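PDB 3PU6: hydrogenase maturation protease from Wolinella succinogenes, which probably acts as an endopeptidase that matures, and so activates, a hydrogenase. Local coordinates for residues A[49-53]-A[54-58]; A[114-117]-A[118-122]. All blocks are in the same frame, centred on the assembly; numbering follows the deposited sequence.

Overall arrangement
Interactions 1 and 2 lie on opposite sides of the chain's centre, their own centres 32 Å apart and their nearest atoms about 22 Å apart, so neither touches the other. What joins them is the central mixed sheet. Interaction 1 (49-58) closes helix 48-54 and leads the chain into strand 58-66; interaction 2 (114-122) begins where strand 106-114, the neighbour of 58-66 in that sheet, runs out into a loop. The two strands are parallel, so a chain end entering one and a chain end leaving the other fall at opposite edges of the sheet. Interaction 1 is partly buried, interaction 2 mostly at the surface.

Interaction 1: A[49-53]-A[54-58]; sequences GKLRE and LAPDV
The amide of Ala-55 donates to the carbonyl of Leu-51, N to O 3.2 Å, and closes the last turn of helix 48-54. This i to i+4 bond has an N-H...O angle of 145°, with the donor tilted 25° from the carbonyl plane. Three weak bonds accompany it. Leu-54 N reaches Lys-50 O at 2.9 Å and also Leu-51 O at 3.3 Å. Ala-55 N makes the third, to Arg-52 O at 3.4 Å. The carbonyl of Leu-51 therefore takes two amides, and each amide is shared between an i-4 and an i-3 carbonyl, the mixed spacing common in the last turn of an alpha-helix. Ala-55 then leaves helical geometry with positive phi, a left-handed conformation that a residue with only a methyl side chain can still adopt. Pro-56 has no amide hydrogen to continue the bonding series; instead its CD lies 3.4 Å from Leu-51 O. CG of Pro-56 meets CD2 of Leu-51 at 4.2 Å, the two side chains crossing at about a right angle. Leu-51 has CG anti to its carbonyl carbon (chi1 -77°), and its branched end also packs on Leu-100 and Ile-103 of helix 94-103. Leu-54, Leu-51 and Pro-56 all touch Val-6 of strand 5-10, which suits apolar residues on the helix face turned to the sheet. Lys-4 NZ bonds to the carbonyls of Leu-54 and Ala-55, a fitting cation where the helix dipole would be expected to place partial negative charge. Positive phi at Ala-55 and the missing N-H of Pro-56 mean that the helical bonding stops here and the backbone turns toward strand 58-66.

Interaction 2: A[114-117]-A[118-122]; sequences VLLE and NVLHF
A short 3-10 turn just after strand 106-114 brings Leu-115 and Leu-116 against Asn-118 and Val-119 on the way to helix 128-147. Its two i to i+3 bonds run from Asn-118 N to Leu-115 O, 2.8 Å, and from Val-119 N to Leu-116 O, 3.1 Å. The second is the straighter at the hydrogen (161°), yet both donors stand above the plane of their carbonyl, as the tight winding of a 3-10 turn would lead one to expect. Asn-118 has CG anti to its carbonyl carbon (chi1 -71°), which lays its amide alongside the Leu-115 side chain, with OD1 3.6 Å from Leu-115 CB. From there OD1 takes a weak hydrogen bond from a water that accepts a hydrogen bond from Leu-115 N, so a side-chain amide suits this place by offering that water an acceptor. An alanine here is likely to leave the water held by Leu-115 N without the OD1 acceptor and to uncover the flank of Leu-115. Glu-117 lies side by side with Asn-118, its carboxylate plane turned 57° from the amide. On another side of the turn the beta-branched Val-119 uses both branches: CG2 lies 4.1 Å from Leu-116 CD1, and CG1 3.9 Å from CG2 of the buried Val-114, whose side chain crosses it at about a right angle. Val-114 also packs on Ala-64 and Ser-66 of strand 58-66, tying the turn to the sheet, and Asn-118 is further held by a backbone bond with Asp-17. Leucine at 120 gives the turn a further apolar neighbour: CD2 of Leu-120 lies 4.3 Å from CD1 of Leu-116, an apolar pair at the surface.

Interaction 1: A[49-53]-A[54-58]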
loop_
_atom_site.group_PDB
_atom_site.type_symbol
_atom_site.label_atom_id
_atom_site.label_comp_id
_atom_site.label_asym_id
_atom_site.label_seq_id
_atom_site.Cartn_x
_atom_site.Cartn_y
_atom_site.Cartn_z
ATOM N N GLY A 49 14.311 6.573 -4.530
ATOM C CA GLY A 49 15.037 7.107 -5.653
ATOM C C GLY A 49 14.134 7.185 -6.855
ATOM O O GLY A 49 13.935 8.258 -7.418
ATOM N N LYS A 50 13.592 6.029 -7.233
ATOM C CA LYS A 50 12.635 5.909 -8.319
ATOM C C LYS A 50 11.450 6.852 -8.141
ATOM O O LYS A 50 10.905 7.386 -9.115
ATOM C CB LYS A 50 12.090 4.488 -8.375
ATOM C CG LYS A 50 13.105 3.393 -8.202
ATOM C CD LYS A 50 12.420 2.056 -8.398
ATOM C CE LYS A 50 13.426 0.955 -8.676
ATOM N NZ LYS A 50 12.769 -0.290 -9.185
ATOM N N LEU A 51 11.037 7.012 -6.889
ATOM C CA LEU A 51 9.934 7.874 -6.567
ATOM C C LEU A 51 10.239 9.340 -6.830
ATOM O O LEU A 51 9.432 10.028 -7.439
ATOM C CB LEU A 51 9.489 7.662 -5.123
ATOM C CG LEU A 51 8.664 6.394 -4.873
ATOM C CD1 LEU A 51 8.369 6.221 -3.378
ATOM C CD2 LEU A 51 7.377 6.395 -5.699
ATOM N N ARG A 52 11.379 9.838 -6.362
ATOM C CA ARG A 52 11.720 11.227 -6.632
ATOM C C ARG A 52 11.718 11.428 -8.137
ATOM O O ARG A 52 11.211 12.420 -8.660
ATOM C CB ARG A 52 13.107 11.571 -6.111
ATOM C CG ARG A 52 13.303 11.467 -4.610
ATOM C CD ARG A 52 14.798 11.595 -4.241
ATOM N NE ARG A 52 15.063 11.071 -2.895
ATOM C CZ ARG A 52 15.951 10.119 -2.607
ATOM N NH1 ARG A 52 16.690 9.598 -3.581
ATOM N NH2 ARG A 52 16.117 9.700 -1.345
ATOM N N GLU A 53 12.288 10.441 -8.816
ATOM C CA GLU A 53 12.643 10.527 -10.214
ATOM C C GLU A 53 11.414 10.484 -11.119
ATOM O O GLU A 53 11.415 11.023 -12.231
ATOM C CB GLU A 53 13.585 9.370 -10.538
ATOM C CG GLU A 53 14.223 9.446 -11.912
ATOM C CD GLU A 53 14.985 10.742 -12.144
ATOM O OE1 GLU A 53 15.642 11.252 -11.204
ATOM O OE2 GLU A 53 14.925 11.250 -13.284
ATOM N N LEU A 54 10.365 9.838 -10.639
ATOM C CA LEU A 54 9.139 9.692 -11.401
ATOM C C LEU A 54 8.140 10.826 -11.141
ATOM O O LEU A 54 7.278 11.095 -11.968
ATOM C CB LEU A 54 8.520 8.346 -11.062
ATOM C CG LEU A 54 7.080 8.076 -11.461
ATOM C CD1 LEU A 54 6.950 8.208 -12.959
ATOM C CD2 LEU A 54 6.694 6.690 -10.997
ATOM N N ALA A 55 8.262 11.473 -9.985
ATOM C CA ALA A 55 7.410 12.601 -9.573
ATOM C C ALA A 55 5.896 12.357 -9.660
ATOM O O ALA A 55 5.154 13.190 -10.195
ATOM C CB ALA A 55 7.797 13.866 -10.323
ATOM N N PRO A 56 5.428 11.234 -9.084
ATOM C CA PRO A 56 4.032 10.796 -9.241
ATOM C C PRO A 56 3.045 11.901 -8.893
ATOM O O PRO A 56 3.394 12.797 -8.128
ATOM C CB PRO A 56 3.897 9.651 -8.226
ATOM C CG PRO A 56 5.282 9.255 -7.876
ATOM C CD PRO A 56 6.136 10.475 -8.037
ATOM N N ASP A 57 1.838 11.834 -9.454
ATOM C CA ASP A 57 0.740 12.708 -9.042
ATOM C C ASP A 57 0.074 12.099 -7.814
ATOM O O ASP A 57 -0.339 12.804 -6.897
ATOM C CB ASP A 57 -0.309 12.851 -10.148
ATOM C CG ASP A 57 0.223 13.563 -11.379
ATOM O OD1 ASP A 57 0.724 14.698 -11.245
ATOM O OD2 ASP A 57 0.114 12.991 -12.491
ATOM N N VAL A 58 -0.021 10.775 -7.819
ATOM C CA VAL A 58 -0.647 10.029 -6.745
ATOM C C VAL A 58 0.217 8.869 -6.234
ATOM O O VAL A 58 0.645 8.014 -7.001
ATOM C CB VAL A 58 -1.964 9.431 -7.224
ATOM C CG1 VAL A 58 -2.607 8.631 -6.119
ATOM C CG2 VAL A 58 -2.873 10.521 -7.703
#

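Interaction 2: A[114-117]-A[118-122]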
loop_
_atom_site.group_PDB
_atom_site.type_symbol
_atom_site.label_atom_id
_atom_site.label_comp_id
_atom_site.label_asym_id
_atom_site.label_seq_id
_atom_site.Cartn_x
_atom_site.Cartn_y
_atom_site.Cartn_z
ATOM N N VAL A 114 -4.738 -7.322 9.459
ATOM C CA VAL A 114 -4.480 -8.760 9.482
ATOM C C VAL A 114 -4.466 -9.246 10.913
ATOM O O VAL A 114 -4.220 -8.480 11.809
ATOM C CB VAL A 114 -3.167 -9.158 8.732
ATOM C CG1 VAL A 114 -3.333 -9.014 7.220
ATOM C CG2 VAL A 114 -1.999 -8.332 9.190
ATOM N N LEU A 115 -4.767 -10.519 11.119
ATOM C CA LEU A 115 -4.623 -11.153 12.424
ATOM C C LEU A 115 -3.147 -11.343 12.795
ATOM O O LEU A 115 -2.370 -11.950 12.052
ATOM C CB LEU A 115 -5.355 -12.497 12.446
ATOM C CG LEU A 115 -6.881 -12.401 12.280
ATOM C CD1 LEU A 115 -7.543 -13.754 12.277
ATOM C CD2 LEU A 115 -7.484 -11.568 13.370
ATOM N N LEU A 116 -2.786 -10.827 13.964
ATOM C CA LEU A 116 -1.437 -10.918 14.506
ATOM C C LEU A 116 -0.891 -12.349 14.582
ATOM O O LEU A 116 0.300 -12.577 14.402
ATOM C CB LEU A 116 -1.407 -10.276 15.889
ATOM C CG LEU A 116 -0.118 -10.431 16.703
ATOM C CD1 LEU A 116 0.986 -9.495 16.240
ATOM C CD2 LEU A 116 -0.420 -10.214 18.178
ATOM N N GLU A 117 -1.756 -13.315 14.853
ATOM C CA GLU A 117 -1.328 -14.705 14.909
ATOM C C GLU A 117 -0.816 -15.146 13.549
ATOM O O GLU A 117 0.024 -16.051 13.450
ATOM C CB GLU A 117 -2.492 -15.595 15.318
ATOM C CG GLU A 117 -3.501 -15.758 14.221
ATOM C CD GLU A 117 -4.914 -15.990 14.721
ATOM O OE1 GLU A 117 -5.376 -15.243 15.620
ATOM O OE2 GLU A 117 -5.572 -16.907 14.181
ATOM N N ASN A 118 -1.319 -14.499 12.499
ATOM C CA ASN A 118 -0.928 -14.834 11.135
ATOM C C ASN A 118 0.359 -14.154 10.633
ATOM O O ASN A 118 0.819 -14.435 9.522
ATOM C CB ASN A 118 -2.087 -14.572 10.180
ATOM C CG ASN A 118 -3.221 -15.572 10.343
ATOM O OD1 ASN A 118 -4.388 -15.215 10.235
ATOM N ND2 ASN A 118 -2.884 -16.822 10.611
ATOM N N VAL A 119 0.945 -13.279 11.444
ATOM C CA VAL A 119 2.195 -12.639 11.053
ATOM C C VAL A 119 3.400 -12.993 11.949
ATOM O O VAL A 119 4.488 -12.439 11.775
ATOM C CB VAL A 119 2.043 -11.116 11.000
ATOM C CG1 VAL A 119 0.811 -10.761 10.252
ATOM C CG2 VAL A 119 1.973 -10.541 12.396
ATOM N N LEU A 120 3.203 -13.916 12.891
ATOM C CA LEU A 120 4.204 -14.202 13.920
ATOM C C LEU A 120 5.114 -15.352 13.560
ATOM O O LEU A 120 6.032 -15.661 14.289
ATOM C CB LEU A 120 3.536 -14.571 15.234
ATOM C CG LEU A 120 2.848 -13.530 16.110
ATOM C CD1 LEU A 120 2.014 -14.273 17.128
ATOM C CD2 LEU A 120 3.866 -12.613 16.792
ATOM N N HIS A 121 4.845 -16.017 12.453
ATOM C CA HIS A 121 5.609 -17.198 12.113
ATOM C C HIS A 121 6.333 -17.020 10.802
ATOM O O HIS A 121 5.946 -16.203 9.955
ATOM C CB HIS A 121 4.688 -18.407 12.000
ATOM C CG HIS A 121 3.868 -18.659 13.222
ATOM N ND1 HIS A 121 2.490 -18.565 13.229
ATOM C CD2 HIS A 121 4.225 -18.990 14.486
ATOM C CE1 HIS A 121 2.037 -18.836 14.436
ATOM N NE2 HIS A 121 3.072 -19.100 15.220
ATOM N N PHE A 122 7.395 -17.787 10.628
ATOM C CA PHE A 122 7.937 -17.907 9.301
ATOM C C PHE A 122 6.887 -18.680 8.509
ATOM O O PHE A 122 6.629 -19.862 8.762
ATOM C CB PHE A 122 9.273 -18.632 9.265
ATOM C CG PHE A 122 9.711 -18.955 7.875
ATOM C CD1 PHE A 122 9.912 -17.945 6.959
ATOM C CD2 PHE A 122 9.875 -20.262 7.465
ATOM C CE1 PHE A 122 10.292 -18.225 5.677
ATOM C CE2 PHE A 122 10.259 -20.546 6.174
ATOM C CZ PHE A 122 10.465 -19.524 5.283
HETATM O O HOH W 1 -5.152 -12.186 9.167
#